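HTH cro/C1-type domain-containing protein (Pseudomonas aeruginosa PAO1, PDB 7CSV) is the dimeric antitoxin HigA, a helix-turn-helix protein that acts as a regulatory factor by recognising specific pseudopalindromic DNA motifs. Local coordinates at residues A[8-13]-A[75-80]. Sequence-based numbering, arbitrary orientation.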
loop_
_atom_site.group_PDB
_atom_site.type_symbol
_atom_site.label_atom_id
_atom_site.label_comp_id
_atom_site.label_asym_id
_atom_site.label_seq_id
_atom_site.Cartn_x
_atom_site.Cartn_y
_atom_site.Cartn_z
ATOM N N PRO A 8 -5.249 -13.389 -4.773
ATOM C CA PRO A 8 -5.615 -11.976 -4.613
ATOM C C PRO A 8 -7.092 -11.775 -4.308
ATOM O O PRO A 8 -7.968 -12.424 -4.883
ATOM C CB PRO A 8 -5.234 -11.359 -5.969
ATOM C CG PRO A 8 -4.426 -12.442 -6.703
ATOM C CD PRO A 8 -4.943 -13.727 -6.172
ATOM N N ILE A 9 -7.365 -10.851 -3.392
ATOM C CA ILE A 9 -8.714 -10.369 -3.138
ATOM C C ILE A 9 -8.701 -8.873 -3.383
ATOM O O ILE A 9 -8.046 -8.129 -2.645
ATOM C CB ILE A 9 -9.179 -10.672 -1.711
ATOM C CG1 ILE A 9 -9.280 -12.178 -1.487
ATOM C CG2 ILE A 9 -10.523 -10.013 -1.439
ATOM C CD1 ILE A 9 -9.973 -12.514 -0.208
ATOM N N HIS A 10 -9.425 -8.436 -4.400
ATOM C CA HIS A 10 -9.438 -7.016 -4.718
ATOM C C HIS A 10 -10.177 -6.221 -3.644
ATOM O O HIS A 10 -11.226 -6.654 -3.155
ATOM C CB HIS A 10 -10.084 -6.775 -6.075
ATOM C CG HIS A 10 -9.751 -5.440 -6.650
ATOM N ND1 HIS A 10 -10.384 -4.286 -6.245
ATOM C CD2 HIS A 10 -8.837 -5.066 -7.574
ATOM C CE1 HIS A 10 -9.878 -3.258 -6.901
ATOM N NE2 HIS A 10 -8.939 -3.705 -7.719
ATOM N N PRO A 11 -9.658 -5.051 -3.261
ATOM C CA PRO A 11 -10.365 -4.218 -2.280
ATOM C C PRO A 11 -11.786 -3.891 -2.683
ATOM O O PRO A 11 -12.632 -3.693 -1.804
ATOM C CB PRO A 11 -9.515 -2.942 -2.218
ATOM C CG PRO A 11 -8.158 -3.366 -2.680
ATOM C CD PRO A 11 -8.353 -4.483 -3.652
ATOM N N GLY A 12 -12.068 -3.799 -3.981
ATOM C CA GLY A 12 -13.418 -3.483 -4.415
ATOM C C GLY A 12 -14.418 -4.556 -4.048
ATOM O O GLY A 12 -15.600 -4.266 -3.848
ATOM N N GLU A 13 -13.959 -5.802 -3.933
ATOM C CA GLU A 13 -14.844 -6.868 -3.479
ATOM C C GLU A 13 -15.307 -6.629 -2.048
ATOM O O GLU A 13 -16.485 -6.828 -1.723
ATOM C CB GLU A 13 -14.127 -8.209 -3.611
ATOM C CG GLU A 13 -14.882 -9.402 -3.067
ATOM C CD GLU A 13 -14.095 -10.684 -3.272
ATOM O OE1 GLU A 13 -14.002 -11.492 -2.330
ATOM O OE2 GLU A 13 -13.540 -10.866 -4.373
ATOM N N SER A 75 -2.697 -3.176 -0.322
ATOM C CA SER A 75 -1.360 -3.756 -0.315
ATOM C C SER A 75 -1.426 -5.274 -0.378
ATOM O O SER A 75 -0.609 -5.912 -1.059
ATOM C CB SER A 75 -0.592 -3.304 0.919
ATOM O OG SER A 75 -1.188 -3.794 2.092
ATOM N N GLU A 76 -2.386 -5.883 0.327
ATOM C CA GLU A 76 -2.509 -7.337 0.223
ATOM C C GLU A 76 -2.768 -7.758 -1.217
ATOM O O GLU A 76 -2.137 -8.697 -1.716
ATOM C CB GLU A 76 -3.611 -7.865 1.146
ATOM C CG GLU A 76 -3.828 -9.406 1.029
ATOM C CD GLU A 76 -2.781 -10.247 1.746
ATOM O OE1 GLU A 76 -2.875 -11.499 1.668
ATOM O OE2 GLU A 76 -1.866 -9.691 2.394
ATOM N N TYR A 77 -3.668 -7.048 -1.913
ATOM C CA TYR A 77 -3.974 -7.374 -3.306
ATOM C C TYR A 77 -2.748 -7.199 -4.192
ATOM O O TYR A 77 -2.424 -8.071 -5.012
ATOM C CB TYR A 77 -5.127 -6.492 -3.811
ATOM C CG TYR A 77 -5.353 -6.620 -5.308
ATOM C CD1 TYR A 77 -6.112 -7.664 -5.836
ATOM C CD2 TYR A 77 -4.802 -5.697 -6.193
ATOM C CE1 TYR A 77 -6.315 -7.780 -7.219
ATOM C CE2 TYR A 77 -4.996 -5.800 -7.560
ATOM C CZ TYR A 77 -5.752 -6.835 -8.071
ATOM O OH TYR A 77 -5.937 -6.907 -9.432
ATOM N N SER A 78 -2.056 -6.068 -4.048
ATOM C CA SER A 78 -0.875 -5.827 -4.876
ATOM C C SER A 78 0.214 -6.848 -4.585
ATOM O O SER A 78 0.916 -7.300 -5.500
ATOM C CB SER A 78 -0.349 -4.416 -4.648
ATOM O OG SER A 78 -1.287 -3.467 -5.108
ATOM N N LEU A 79 0.381 -7.215 -3.312
ATOM C CA LEU A 79 1.384 -8.230 -2.992
ATOM C C LEU A 79 1.005 -9.577 -3.575
ATOM O O LEU A 79 1.873 -10.313 -4.071
ATOM C CB LEU A 79 1.563 -8.345 -1.482
ATOM C CG LEU A 79 2.399 -7.229 -0.856
ATOM C CD1 LEU A 79 2.379 -7.346 0.665
ATOM C CD2 LEU A 79 3.845 -7.265 -1.390
ATOM N N ALA A 80 -0.282 -9.930 -3.522
ATOM C CA ALA A 80 -0.688 -11.240 -4.036
ATOM C C ALA A 80 -0.430 -11.343 -5.533
ATOM O O ALA A 80 0.105 -12.346 -6.025
ATOM C CB ALA A 80 -2.161 -11.493 -3.721
#
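Tyr77 reaches out from the long helix 67-93 and lies against the extended run of Pro8, Ile9 and His10 that leads into helix 11-23. Its CG is anti to the backbone N (chi1 171°), which carries the ring out toward that run. At the root of the side chain, Tyr77 CB sits 3.5 Å from Ile9 O and 3.8 Å from Pro11 CD, the side chains of Pro11 and Tyr77 crossing at about a right angle. Farther along the ring, Tyr77 CD1 comes within 3.6 Å of His10 CA and touches Pro8 CB. The outer part of the tyrosine ring meets the imidazole in a T-shaped stack: the edge of His10 is turned to a face of Tyr77, the planes at 64° and the centroids 4.7 Å apart. His10 CD2 makes the approach, 3.6 Å from Tyr77 CZ and displaced toward the rim of the ring. The imidazole is also fixed within its own segment. His10 is the N-cap of helix 11-23, and its ND1 accepts a nearly straight bond (2.9 Å) from Gly12 N, which sits close to the plane of the imidazole, while Pro11 CD rests over one imidazole face. Three residues on from Tyr77, Ala80 CB lies 3.6 Å from Pro8 CA and also touches Pro8 CB and CG. The contact thus joins the start of helix 11-23, the first helix of the chain, to the middle of the last helix. Around it, His10 touches Glu47 and Pro11 touches Ile51, both in loops, whereas Ser75 and Leu79 of helix 67-93 pack on Met71 and Gln68 of the second subunit, placing the contact beside the dimer interface.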